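Cell shape-determining protein MreC (Listeria monocytogenes, PDB 2J5U) probably takes part in forming and maintaining the shape of the bacterial cell. Local coordinates at residues 72-77 with 88-93. Numbering follows the deposited sequence.
Sequences NASVIS and EIDKGS
S74 and D90 meet across an antiparallel beta hairpin at the surface of one of the two six-stranded beta barrels of MreC, where strand 68-77 runs beside strand 86-89. The contact is a worked example of a side chain standing in for a main-chain acceptor where a strand ends. V75 and I89 form a non-hydrogen-bonded pair, with 4.4 Å between V75 CA and I89 CA and diverging side chains. On one side of them I76 N gives a bond of 2.7 Å to E88 O; on the other D90 N bonds to S74 O at 3.0 Å. After I89 the regular strand ends, and the D90 carboxylate takes the place of the residue's own carbonyl: S74 N donates to D90 OD2 at 3.0 Å with an almost straight N-H...O angle of 172°, though it comes from above the carboxylate plane rather than within it. The side chain folds back for this, CG lying between the backbone N and carbonyl carbon (chi1 63°). A salt bridge of 3.5 Å from K91 NZ, weak as a hydrogen bond, reaches the same D90 OD2, and K91 CG packs on A73 CB at 3.7 Å. The far edge of 72-77 pairs with strand 221-227, through A73 and V222, while I89 leans on V224 and V123. At the root of the D90 side chain, the CG2 methyl of I76 slants across it, 3.4 Å from D90 CB.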
ATOM      1  N   ASN A  72     -68.406  -4.866 -35.351  1.00 60.51           N
ATOM      2  CA  ASN A  72     -68.857  -5.061 -36.715  1.00 59.04           C
ATOM      3  C   ASN A  72     -70.265  -4.558 -36.909  1.00 57.54           C
ATOM      4  O   ASN A  72     -71.083  -4.629 -35.995  1.00 55.94           O
ATOM      5  CB  ASN A  72     -68.770  -6.533 -37.077  1.00 60.40           C
ATOM      6  CG  ASN A  72     -67.352  -6.966 -37.341  1.00 62.67           C
ATOM      7  OD1 ASN A  72     -67.059  -8.154 -37.439  1.00 64.86           O
ATOM      8  ND2 ASN A  72     -66.456  -5.996 -37.471  1.00 60.98           N
ATOM      9  N   ALA A  73     -70.543  -4.033 -38.098  1.00 55.80           N
ATOM     10  CA  ALA A  73     -71.874  -3.529 -38.395  1.00 56.55           C
ATOM     11  C   ALA A  73     -72.182  -3.511 -39.886  1.00 57.41           C
ATOM     12  O   ALA A  73     -71.291  -3.615 -40.727  1.00 58.23           O
ATOM     13  CB  ALA A  73     -72.049  -2.136 -37.808  1.00 54.80           C
ATOM     14  N   SER A  74     -73.458  -3.374 -40.211  1.00 58.26           N
ATOM     15  CA  SER A  74     -73.855  -3.344 -41.604  1.00 59.46           C
ATOM     16  C   SER A  74     -74.620  -2.074 -41.924  1.00 57.84           C
ATOM     17  O   SER A  74     -75.337  -1.531 -41.087  1.00 58.19           O
ATOM     18  CB  SER A  74     -74.734  -4.555 -41.931  1.00 60.89           C
ATOM     19  OG  SER A  74     -74.059  -5.766 -41.642  1.00 63.31           O
ATOM     20  N   VAL A  75     -74.452  -1.602 -43.144  1.00 56.04           N
ATOM     21  CA  VAL A  75     -75.166  -0.432 -43.597  1.00 54.99           C
ATOM     22  C   VAL A  75     -76.605  -0.900 -43.770  1.00 55.99           C
ATOM     23  O   VAL A  75     -76.841  -1.875 -44.476  1.00 57.25           O
ATOM     24  CB  VAL A  75     -74.653   0.021 -44.962  1.00 52.28           C
ATOM     25  CG1 VAL A  75     -75.440   1.205 -45.431  1.00 54.98           C
ATOM     26  CG2 VAL A  75     -73.199   0.370 -44.878  1.00 50.92           C
ATOM     27  N   ILE A  76     -77.565  -0.246 -43.122  1.00 56.56           N
ATOM     28  CA  ILE A  76     -78.960  -0.645 -43.296  1.00 56.27           C
ATOM     29  C   ILE A  76     -79.791   0.355 -44.107  1.00 55.34           C
ATOM     30  O   ILE A  76     -80.956   0.106 -44.375  1.00 56.87           O
ATOM     31  CB  ILE A  76     -79.665  -0.878 -41.956  1.00 56.29           C
ATOM     32  CG1 ILE A  76     -79.732   0.419 -41.163  1.00 57.40           C
ATOM     33  CG2 ILE A  76     -78.925  -1.922 -41.172  1.00 58.21           C
ATOM     34  CD1 ILE A  76     -80.440   0.270 -39.847  1.00 56.92           C
ATOM     35  N   SER A  77     -79.203   1.479 -44.502  1.00 54.18           N
ATOM     36  CA  SER A  77     -79.935   2.466 -45.289  1.00 54.08           C
ATOM     37  C   SER A  77     -79.036   3.539 -45.867  1.00 54.04           C
ATOM     38  O   SER A  77     -78.125   4.022 -45.209  1.00 55.75           O
ATOM     39  CB  SER A  77     -81.027   3.130 -44.453  1.00 54.62           C
ATOM     40  OG  SER A  77     -81.682   4.143 -45.202  1.00 56.91           O
ATOM     41  N   GLU A  88     -76.310   4.709 -42.816  1.00 58.21           N
ATOM     42  CA  GLU A  88     -76.842   4.313 -41.519  1.00 61.23           C
ATOM     43  C   GLU A  88     -76.464   2.868 -41.179  1.00 60.66           C
ATOM     44  O   GLU A  88     -76.574   1.980 -42.023  1.00 60.55           O
ATOM     45  CB  GLU A  88     -78.343   4.462 -41.531  1.00 65.44           C
ATOM     46  CG  GLU A  88     -78.920   4.637 -40.174  1.00 74.62           C
ATOM     47  CD  GLU A  88     -79.861   5.828 -40.116  1.00 81.70           C
ATOM     48  OE1 GLU A  88     -80.660   5.914 -39.142  1.00 83.57           O
ATOM     49  OE2 GLU A  88     -79.791   6.676 -41.043  1.00 84.13           O
ATOM     50  N   ILE A  89     -76.011   2.626 -39.952  1.00 58.88           N
ATOM     51  CA  ILE A  89     -75.617   1.276 -39.574  1.00 58.65           C
ATOM     52  C   ILE A  89     -76.528   0.669 -38.518  1.00 59.84           C
ATOM     53  O   ILE A  89     -77.209   1.390 -37.787  1.00 59.22           O
ATOM     54  CB  ILE A  89     -74.149   1.231 -39.092  1.00 57.83           C
ATOM     55  CG1 ILE A  89     -73.952   2.172 -37.900  1.00 56.72           C
ATOM     56  CG2 ILE A  89     -73.221   1.592 -40.250  1.00 54.30           C
ATOM     57  CD1 ILE A  89     -72.548   2.166 -37.356  1.00 56.66           C
ATOM     58  N   ASP A  90     -76.525  -0.662 -38.446  1.00 60.87           N
ATOM     59  CA  ASP A  90     -77.375  -1.405 -37.520  1.00 62.84           C
ATOM     60  C   ASP A  90     -76.874  -1.547 -36.084  1.00 62.25           C
ATOM     61  O   ASP A  90     -77.337  -2.417 -35.336  1.00 62.70           O
ATOM     62  CB  ASP A  90     -77.685  -2.796 -38.097  1.00 66.16           C
ATOM     63  CG  ASP A  90     -76.440  -3.664 -38.265  1.00 70.91           C
ATOM     64  OD1 ASP A  90     -76.579  -4.796 -38.773  1.00 73.27           O
ATOM     65  OD2 ASP A  90     -75.330  -3.225 -37.893  1.00 73.31           O
ATOM     66  N   LYS A  91     -75.928  -0.707 -35.689  1.00 60.15           N
ATOM     67  CA  LYS A  91     -75.439  -0.754 -34.321  1.00 60.26           C
ATOM     68  C   LYS A  91     -75.570   0.644 -33.750  1.00 59.11           C
ATOM     69  O   LYS A  91     -75.424   1.628 -34.474  1.00 59.62           O
ATOM     70  CB  LYS A  91     -73.986  -1.231 -34.270  1.00 60.33           C
ATOM     71  CG  LYS A  91     -73.813  -2.709 -34.614  1.00 63.03           C
ATOM     72  CD  LYS A  91     -74.297  -3.614 -33.487  1.00 64.06           C
ATOM     73  CE  LYS A  91     -75.177  -4.747 -34.013  1.00 67.07           C
ATOM     74  NZ  LYS A  91     -74.628  -5.366 -35.244  1.00 66.43           N
ATOM     75  N   GLY A  92     -75.864   0.730 -32.459  1.00 58.32           N
ATOM     76  CA  GLY A  92     -76.022   2.025 -31.833  1.00 58.15           C
ATOM     77  C   GLY A  92     -75.570   2.130 -30.392  1.00 57.89           C
ATOM     78  O   GLY A  92     -74.719   1.392 -29.921  1.00 55.76           O
ATOM     79  N   SER A  93     -76.159   3.090 -29.701  1.00 58.76           N
ATOM     80  CA  SER A  93     -75.870   3.374 -28.311  1.00 59.61           C
ATOM     81  C   SER A  93     -75.788   2.144 -27.430  1.00 60.19           C
ATOM     82  O   SER A  93     -74.816   1.955 -26.714  1.00 60.91           O
ATOM     83  CB  SER A  93     -76.935   4.314 -27.759  1.00 60.26           C
ATOM     84  OG  SER A  93     -76.763   4.511 -26.372  1.00 64.81           O
TER